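Side-chain contacts in lectin 2 (PDB 4TQJ), which is a fungal lectin that specifically recognises N-acetylglucosamine at the non-reducing end of glycans: residues A[19-24]-A[354-359]; A[382-385]-A[389-392]; A[331-334]-A[339-342]. The protein carries 1 engineered substitution. All blocks are in the same frame, centred on the assembly; numbering follows the deposited sequence.

Contact 1: A[19-24]-A[354-359]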
loop_
_atom_site.group_PDB
_atom_site.type_symbol
_atom_site.label_atom_id
_atom_site.label_comp_id
_atom_site.label_asym_id
_atom_site.label_seq_id
_atom_site.Cartn_x
_atom_site.Cartn_y
_atom_site.Cartn_z
ATOM N N ALA A 19 5.276 -4.600 5.780
ATOM C CA ALA A 19 4.693 -4.242 7.070
ATOM C C ALA A 19 5.021 -2.809 7.492
ATOM O O ALA A 19 6.154 -2.348 7.347
ATOM C CB ALA A 19 5.105 -5.250 8.177
ATOM N N ASP A 20 4.020 -2.115 8.032
ATOM C CA ASP A 20 4.218 -0.790 8.618
ATOM C C ASP A 20 4.340 -0.856 10.142
ATOM O O ASP A 20 3.905 -1.816 10.759
ATOM C CB ASP A 20 3.031 0.125 8.264
ATOM C CG ASP A 20 2.736 0.154 6.782
ATOM O OD1 ASP A 20 3.557 0.699 6.024
ATOM O OD2 ASP A 20 1.683 -0.384 6.372
ATOM N N ILE A 21 4.920 0.174 10.750
ATOM C CA ILE A 21 5.005 0.254 12.210
ATOM C C ILE A 21 3.856 1.096 12.710
ATOM O O ILE A 21 3.627 2.189 12.203
ATOM C CB ILE A 21 6.280 0.961 12.676
ATOM C CG1 ILE A 21 7.520 0.235 12.151
ATOM C CG2 ILE A 21 6.320 1.051 14.210
ATOM C CD1 ILE A 21 8.782 1.009 12.386
ATOM N N VAL A 22 3.126 0.592 13.694
ATOM C CA VAL A 22 2.105 1.401 14.348
ATOM C C VAL A 22 2.434 1.443 15.831
ATOM O O VAL A 22 2.501 0.404 16.494
ATOM C CB VAL A 22 0.690 0.862 14.087
ATOM C CG1 VAL A 22 -0.347 1.590 14.940
ATOM C CG2 VAL A 22 0.352 0.965 12.600
ATOM N N GLY A 23 2.694 2.643 16.335
ATOM C CA GLY A 23 3.036 2.813 17.726
ATOM C C GLY A 23 1.992 3.617 18.474
ATOM O O GLY A 23 1.607 4.707 18.035
ATOM N N PHE A 24 1.511 3.083 19.590
ATOM C CA PHE A 24 0.726 3.887 20.510
ATOM C C PHE A 24 1.700 4.495 21.506
ATOM O O PHE A 24 1.993 3.905 22.538
ATOM C CB PHE A 24 -0.332 3.046 21.214
ATOM C CG PHE A 24 -1.385 2.518 20.285
ATOM C CD1 PHE A 24 -2.566 3.226 20.076
ATOM C CD2 PHE A 24 -1.178 1.340 19.588
ATOM C CE1 PHE A 24 -3.540 2.745 19.208
ATOM C CE2 PHE A 24 -2.137 0.850 18.722
ATOM C CZ PHE A 24 -3.320 1.551 18.526
ATOM N N ILE A 354 13.201 -7.127 12.443
ATOM C CA ILE A 354 13.356 -5.747 12.877
ATOM C C ILE A 354 13.285 -5.699 14.396
ATOM O O ILE A 354 12.484 -6.400 15.018
ATOM C CB ILE A 354 12.300 -4.807 12.250
ATOM C CG1 ILE A 354 12.454 -3.378 12.797
ATOM C CG2 ILE A 354 10.900 -5.313 12.538
ATOM C CD1 ILE A 354 11.579 -2.338 12.083
ATOM N N GLY A 355 14.148 -4.889 14.991
ATOM C CA GLY A 355 14.226 -4.809 16.438
ATOM C C GLY A 355 14.279 -3.371 16.898
ATOM O O GLY A 355 15.110 -2.606 16.415
ATOM N N PHE A 356 13.379 -3.003 17.808
ATOM C CA PHE A 356 13.392 -1.679 18.412
ATOM C C PHE A 356 14.308 -1.742 19.630
ATOM O O PHE A 356 13.906 -2.234 20.682
ATOM C CB PHE A 356 11.985 -1.248 18.845
ATOM C CG PHE A 356 10.975 -1.167 17.706
ATOM C CD1 PHE A 356 11.362 -1.328 16.387
ATOM C CD2 PHE A 356 9.635 -0.941 17.975
ATOM C CE1 PHE A 356 10.421 -1.256 15.348
ATOM C CE2 PHE A 356 8.695 -0.880 16.952
ATOM C CZ PHE A 356 9.093 -1.041 15.635
ATOM N N GLY A 357 15.536 -1.260 19.476
ATOM C CA GLY A 357 16.563 -1.412 20.500
ATOM C C GLY A 357 16.613 -0.315 21.551
ATOM O O GLY A 357 15.636 0.392 21.775
ATOM N N GLU A 358 17.757 -0.190 22.215
ATOM C CA GLU A 358 17.911 0.789 23.286
ATOM C C GLU A 358 17.809 2.209 22.735
ATOM O O GLU A 358 17.070 3.030 23.265
ATOM C CB GLU A 358 19.252 0.602 24.015
ATOM C CG GLU A 358 19.378 1.414 25.292
ATOM C CD GLU A 358 18.562 0.856 26.445
ATOM O OE1 GLU A 358 17.804 -0.114 26.253
ATOM O OE2 GLU A 358 18.681 1.387 27.563
ATOM N N LYS A 359 18.548 2.478 21.665
ATOM C CA LYS A 359 18.640 3.821 21.097
ATOM C C LYS A 359 18.413 3.824 19.584
ATOM O O LYS A 359 18.320 4.887 18.962
ATOM C CB LYS A 359 20.020 4.416 21.391
ATOM C CG LYS A 359 20.549 4.112 22.790
ATOM C CD LYS A 359 19.565 4.524 23.892
ATOM C CE LYS A 359 19.724 5.978 24.290
ATOM N NZ LYS A 359 21.120 6.288 24.744
#

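Contact 2: A[382-385]-A[389-392]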
loop_
_atom_site.group_PDB
_atom_site.type_symbol
_atom_site.label_atom_id
_atom_site.label_comp_id
_atom_site.label_asym_id
_atom_site.label_seq_id
_atom_site.Cartn_x
_atom_site.Cartn_y
_atom_site.Cartn_z
ATOM N N PHE A 382 11.230 4.938 17.477
ATOM C CA PHE A 382 10.620 3.708 17.997
ATOM C C PHE A 382 11.472 2.930 18.997
ATOM O O PHE A 382 10.962 2.042 19.680
ATOM C CB PHE A 382 10.103 2.792 16.877
ATOM C CG PHE A 382 9.066 3.439 16.005
ATOM C CD1 PHE A 382 7.784 3.661 16.480
ATOM C CD2 PHE A 382 9.382 3.844 14.725
ATOM C CE1 PHE A 382 6.833 4.266 15.689
ATOM C CE2 PHE A 382 8.435 4.451 13.929
ATOM C CZ PHE A 382 7.161 4.655 14.410
ATOM N N SER A 383 12.753 3.268 19.087
ATOM C CA SER A 383 13.635 2.644 20.080
ATOM C C SER A 383 13.207 2.996 21.507
ATOM O O SER A 383 12.535 4.001 21.739
ATOM C CB SER A 383 15.085 3.066 19.855
ATOM O OG SER A 383 15.241 4.453 20.096
ATOM N N PHE A 384 13.600 2.153 22.457
ATOM C CA PHE A 384 13.270 2.355 23.864
ATOM C C PHE A 384 13.597 3.773 24.331
ATOM O O PHE A 384 12.791 4.414 25.007
ATOM C CB PHE A 384 13.992 1.321 24.731
ATOM C CG PHE A 384 13.752 1.492 26.198
ATOM C CD1 PHE A 384 12.505 1.242 26.749
ATOM C CD2 PHE A 384 14.779 1.889 27.037
ATOM C CE1 PHE A 384 12.285 1.407 28.118
ATOM C CE2 PHE A 384 14.567 2.050 28.397
ATOM C CZ PHE A 384 13.323 1.811 28.938
ATOM N N SER A 385 14.777 4.258 23.963
ATOM C CA SER A 385 15.143 5.653 24.215
ATOM C C SER A 385 14.820 6.065 25.642
ATOM O O SER A 385 14.057 7.009 25.870
ATOM C CB SER A 385 14.421 6.576 23.243
ATOM O OG SER A 385 14.899 6.399 21.927
ATOM N N TRP A 389 9.607 4.655 24.722
ATOM C CA TRP A 389 8.774 3.553 24.267
ATOM C C TRP A 389 8.715 2.392 25.250
ATOM O O TRP A 389 8.764 1.222 24.856
ATOM C CB TRP A 389 9.229 3.105 22.884
ATOM C CG TRP A 389 8.839 4.098 21.830
ATOM C CD1 TRP A 389 9.616 5.098 21.297
ATOM C CD2 TRP A 389 7.565 4.197 21.194
ATOM N NE1 TRP A 389 8.894 5.808 20.362
ATOM C CE2 TRP A 389 7.633 5.270 20.278
ATOM C CE3 TRP A 389 6.373 3.480 21.303
ATOM C CZ2 TRP A 389 6.551 5.641 19.485
ATOM C CZ3 TRP A 389 5.301 3.852 20.519
ATOM C CH2 TRP A 389 5.398 4.920 19.616
ATOM N N ALA A 390 8.603 2.726 26.529
ATOM C CA ALA A 390 8.501 1.710 27.567
ATOM C C ALA A 390 7.267 0.858 27.329
ATOM O O ALA A 390 6.201 1.381 27.036
ATOM C CB ALA A 390 8.443 2.343 28.950
ATOM N N PRO A 391 7.422 -0.465 27.445
ATOM C CA PRO A 391 6.349 -1.462 27.311
ATOM C C PRO A 391 5.237 -1.246 28.330
ATOM O O PRO A 391 4.106 -1.645 28.072
ATOM C CB PRO A 391 7.075 -2.786 27.578
ATOM C CG PRO A 391 8.473 -2.525 27.098
ATOM C CD PRO A 391 8.755 -1.093 27.499
ATOM N N GLU A 392 5.542 -0.608 29.458
ATOM C CA GLU A 392 4.518 -0.351 30.467
ATOM C C GLU A 392 3.496 0.707 30.041
ATOM O O GLU A 392 2.352 0.713 30.516
ATOM C CB GLU A 392 5.160 0.076 31.791
ATOM C CG GLU A 392 5.935 -1.013 32.482
ATOM C CD GLU A 392 7.327 -1.208 31.904
ATOM O OE1 GLU A 392 7.818 -0.314 31.176
ATOM O OE2 GLU A 392 7.932 -2.269 32.179
HETATM O O HOH W 1 10.463 7.629 18.347
#

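Contact 3: A[331-334]-A[339-342]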
loop_
_atom_site.group_PDB
_atom_site.type_symbol
_atom_site.label_atom_id
_atom_site.label_comp_id
_atom_site.label_asym_id
_atom_site.label_seq_id
_atom_site.Cartn_x
_atom_site.Cartn_y
_atom_site.Cartn_z
ATOM N N GLN A 331 24.069 -9.532 22.915
ATOM C CA GLN A 331 24.128 -8.153 22.438
ATOM C C GLN A 331 23.348 -7.170 23.320
ATOM O O GLN A 331 23.366 -5.967 23.093
ATOM C CB GLN A 331 23.663 -8.066 20.976
ATOM C CG GLN A 331 24.533 -8.859 20.008
ATOM C CD GLN A 331 24.161 -10.328 19.940
ATOM O OE1 GLN A 331 23.078 -10.718 20.358
ATOM N NE2 GLN A 331 25.068 -11.153 19.416
ATOM N N GLY A 332 22.677 -7.673 24.346
ATOM C CA GLY A 332 22.047 -6.780 25.301
ATOM C C GLY A 332 20.548 -6.620 25.141
ATOM O O GLY A 332 19.932 -5.843 25.858
ATOM N N TRP A 333 19.954 -7.350 24.203
ATOM C CA TRP A 333 18.509 -7.256 23.993
ATOM C C TRP A 333 17.722 -7.886 25.145
ATOM O O TRP A 333 18.058 -8.971 25.609
ATOM C CB TRP A 333 18.130 -7.884 22.644
ATOM C CG TRP A 333 18.655 -7.074 21.501
ATOM C CD1 TRP A 333 19.946 -7.007 21.078
ATOM C CD2 TRP A 333 17.906 -6.198 20.650
ATOM N NE1 TRP A 333 20.056 -6.143 20.013
ATOM C CE2 TRP A 333 18.816 -5.635 19.727
ATOM C CE3 TRP A 333 16.554 -5.837 20.575
ATOM C CZ2 TRP A 333 18.423 -4.728 18.746
ATOM C CZ3 TRP A 333 16.161 -4.932 19.588
ATOM C CH2 TRP A 333 17.091 -4.394 18.685
ATOM N N THR A 334 16.684 -7.196 25.612
ATOM C CA THR A 334 15.876 -7.705 26.712
ATOM C C THR A 334 14.401 -7.653 26.382
ATOM O O THR A 334 13.923 -6.742 25.690
ATOM C CB THR A 334 16.074 -6.903 28.018
ATOM O OG1 THR A 334 15.487 -5.602 27.873
ATOM C CG2 THR A 334 17.542 -6.768 28.350
ATOM N N ARG A 339 11.675 -4.448 21.620
ATOM C CA ARG A 339 10.627 -5.113 20.865
ATOM C C ARG A 339 11.237 -5.749 19.634
ATOM O O ARG A 339 11.953 -5.095 18.886
ATOM C CB ARG A 339 9.545 -4.113 20.465
ATOM C CG ARG A 339 8.655 -3.659 21.613
ATOM C CD ARG A 339 7.556 -2.717 21.119
ATOM N NE ARG A 339 6.611 -2.365 22.183
ATOM C CZ ARG A 339 6.714 -1.287 22.957
ATOM N NH1 ARG A 339 7.718 -0.446 22.787
ATOM N NH2 ARG A 339 5.808 -1.046 23.900
ATOM N N ARG A 340 10.964 -7.032 19.422
ATOM C CA ARG A 340 11.426 -7.685 18.202
ATOM C C ARG A 340 10.275 -8.289 17.397
ATOM O O ARG A 340 9.284 -8.751 17.967
ATOM C CB ARG A 340 12.509 -8.724 18.515
ATOM C CG ARG A 340 13.863 -8.076 18.867
ATOM C CD ARG A 340 14.738 -9.008 19.693
ATOM N NE ARG A 340 14.256 -9.095 21.072
ATOM C CZ ARG A 340 14.823 -9.842 22.013
ATOM N NH1 ARG A 340 15.891 -10.563 21.725
ATOM N NH2 ARG A 340 14.325 -9.869 23.240
ATOM N N PHE A 341 10.415 -8.250 16.073
ATOM C CA PHE A 341 9.385 -8.733 15.164
ATOM C C PHE A 341 10.006 -9.536 14.035
ATOM O O PHE A 341 11.142 -9.284 13.612
ATOM C CB PHE A 341 8.588 -7.570 14.553
ATOM C CG PHE A 341 8.165 -6.515 15.546
ATOM C CD1 PHE A 341 6.890 -6.514 16.071
ATOM C CD2 PHE A 341 9.051 -5.516 15.945
ATOM C CE1 PHE A 341 6.494 -5.524 16.979
ATOM C CE2 PHE A 341 8.663 -4.537 16.853
ATOM C CZ PHE A 341 7.378 -4.538 17.361
ATOM N N VAL A 342 9.246 -10.501 13.549
ATOM C CA VAL A 342 9.636 -11.293 12.393
ATOM C C VAL A 342 8.505 -11.168 11.373
ATOM O O VAL A 342 7.464 -11.818 11.500
ATOM C CB VAL A 342 9.886 -12.761 12.771
ATOM C CG1 VAL A 342 10.417 -13.536 11.568
ATOM C CG2 VAL A 342 10.853 -12.856 13.980
HETATM O O HOH W 2 15.988 -10.827 25.379
#

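Contact 1: A[19-24]-A[354-359]
Ile21 meets Phe356 because its first torsion (chi1 -58°) aims both CB branches at the ring, CG1 beside the backbone N and CG2 anti to it, while a chi2 of 170° extends CD1, so that CG2 and CD1 reach either side of CZ. Phe356 comes from the opposite direction, and its chi2 of -7°, well away from the perpendicular setting usual for phenylalanine, fixes how the ring is turned as its far end enters this fork. The ring atom CZ of Phe356 lies 3.8 Å from Ile21 CG2 and 3.9 Å from Ile21 CD1. One step back along the ring the match continues, since Phe356 CE2 is 4.1 Å from Ile21 CG2 and Phe356 CE1 is the same 4.1 Å from Ile21 CD1. The isoleucine thus straddles the end of the ring obliquely. Ile354 adds a lighter touch: its extended chain carries CD1 to 4.4 Å from Ile21 CD1, and the same methyl lies in plane at an edge of the Phe356 ring. All three residues are buried, and the interaction is purely apolar. Branched isoleucines, which offer methyls in two directions, and a flat phenylalanine suit a place where the backbones stay well apart, with the CA atoms of Ile21 and Ile354 10.3 Å from each other. Phe382 and Met398 also pack on Ile21, while Phe341 meets the Phe356 ring, so the trio is one part of a larger hydrophobic cluster. Strand 20-25 hydrogen-bonds with 28-32 and with 395-399, whereas 352-356 pairs with 339-343 and 361-364; the side chains therefore join two different sheets. Such apolar packing between the second strands of neighbouring four-stranded blades is characteristic of a beta-propeller, here involving the blade in which the last strand, 395-399, joins strands 20-25, 28-32 and 41-44.

Contact 2: A[382-385]-A[389-392]
Trp389 spreads one face of its indole over the backbone and ring of Phe382. The CA of Phe382 sits above the five-membered ring of Trp389, 3.9 Å from its centroid, in a CH-pi contact. On the same side, farther along, Phe382 CD1 reaches to 3.8 Å from Trp389 CZ2, near the rim of the indole. The two side chains run alongside each other with their planes at 44°, an oblique pairing in which the broad tryptophan can cover both main chain and phenyl group. Its pyrrole edge is used as well: Ser383 O lies near the indole plane, only 3.1 Å from Trp389 CD1. The indole N-H is bound by water 1, which accepts from Trp389 NE1 at 3.1 Å and also from Phe382 N at 2.9 Å, serving two buried donors at once. Both segments belong to the long connection that leaves outer strand 376-379 of one beta-propeller blade and leads to 395-399, the last strand of the chain, which completes the blade of strands 20-25, 28-32 and 41-44; Val30 of that blade touches both Phe382 and Trp389. Within the connection, the backbone bond from Trp389 N to Phe384 O is fairly long at 3.2 Å but nearly straight (167°), and it draws the chain back on itself. Phe384 has CG anti to its backbone N (chi1 178°), which carries the ring to Ala390: Phe384 CE1 comes to 3.8 Å from Ala390 CA, the ring edge lying against the backbone where alanine's methyl is small enough to allow it. Pro391 CD lies slightly farther off.

Contact 3: A[331-334]-A[339-342]
Trp333 and Arg340 pack against each other where a loop joins outer strand 321-324 of one beta-propeller blade to strand 339-343, which starts the next. The tight part is apolar in character although one partner is charged. Arg340 CD lies 3.8 Å from Trp333 CE3, with Arg340 CG close behind, and a bend at chi3 (-74°) turns the guanidinium back toward the start of the tryptophan side chain. There Trp333 CB sits over one face of the planar group, offset toward its rim and 3.6 Å from Arg340 NH1. Ring and guanidinium planes differ by 33°. Arginine fits because its methylene chain packs like a hydrocarbon while its end still satisfies polar groups: Arg340 NH1 hydrogen-bonds Phe327 O, and the ring of Phe327 also meets that of Trp333. The other side is looser. Thr334 is partly exposed and its CB points away from the strand, and Thr334 C comes no nearer than 3.8 Å to Arg340 NH2. Here solvent takes part, for water 2 stands 2.9 Å from Arg340 NH2 and 2.8 Å from Trp333 O.

Contact 1 is the buried, wholly apolar one, joining side chains of two different sheets, whereas contacts 2 and 3 are partly buried, lie in or beside inter-blade connections, and each use a bridging water. Contacts 1 and 3 share a sheet: strands 339-343 and 352-356 are neighbours, paired through Phe356 N with Arg339 O and Phe341 N with Ile354 O, and Trp333 CH2 packs on Gly355 and Gly357. Contact 2 meets contact 1 through backbone pairing, Gly357 O probably accepting from Phe384 N and Glu358 O from Ser385 N. Arg339 links contacts 2 and 3: its NH1 hydrogen-bonds Trp389 O and its NH2 Thr394 OG1, tying strand 339-343 to the connection before 395-399.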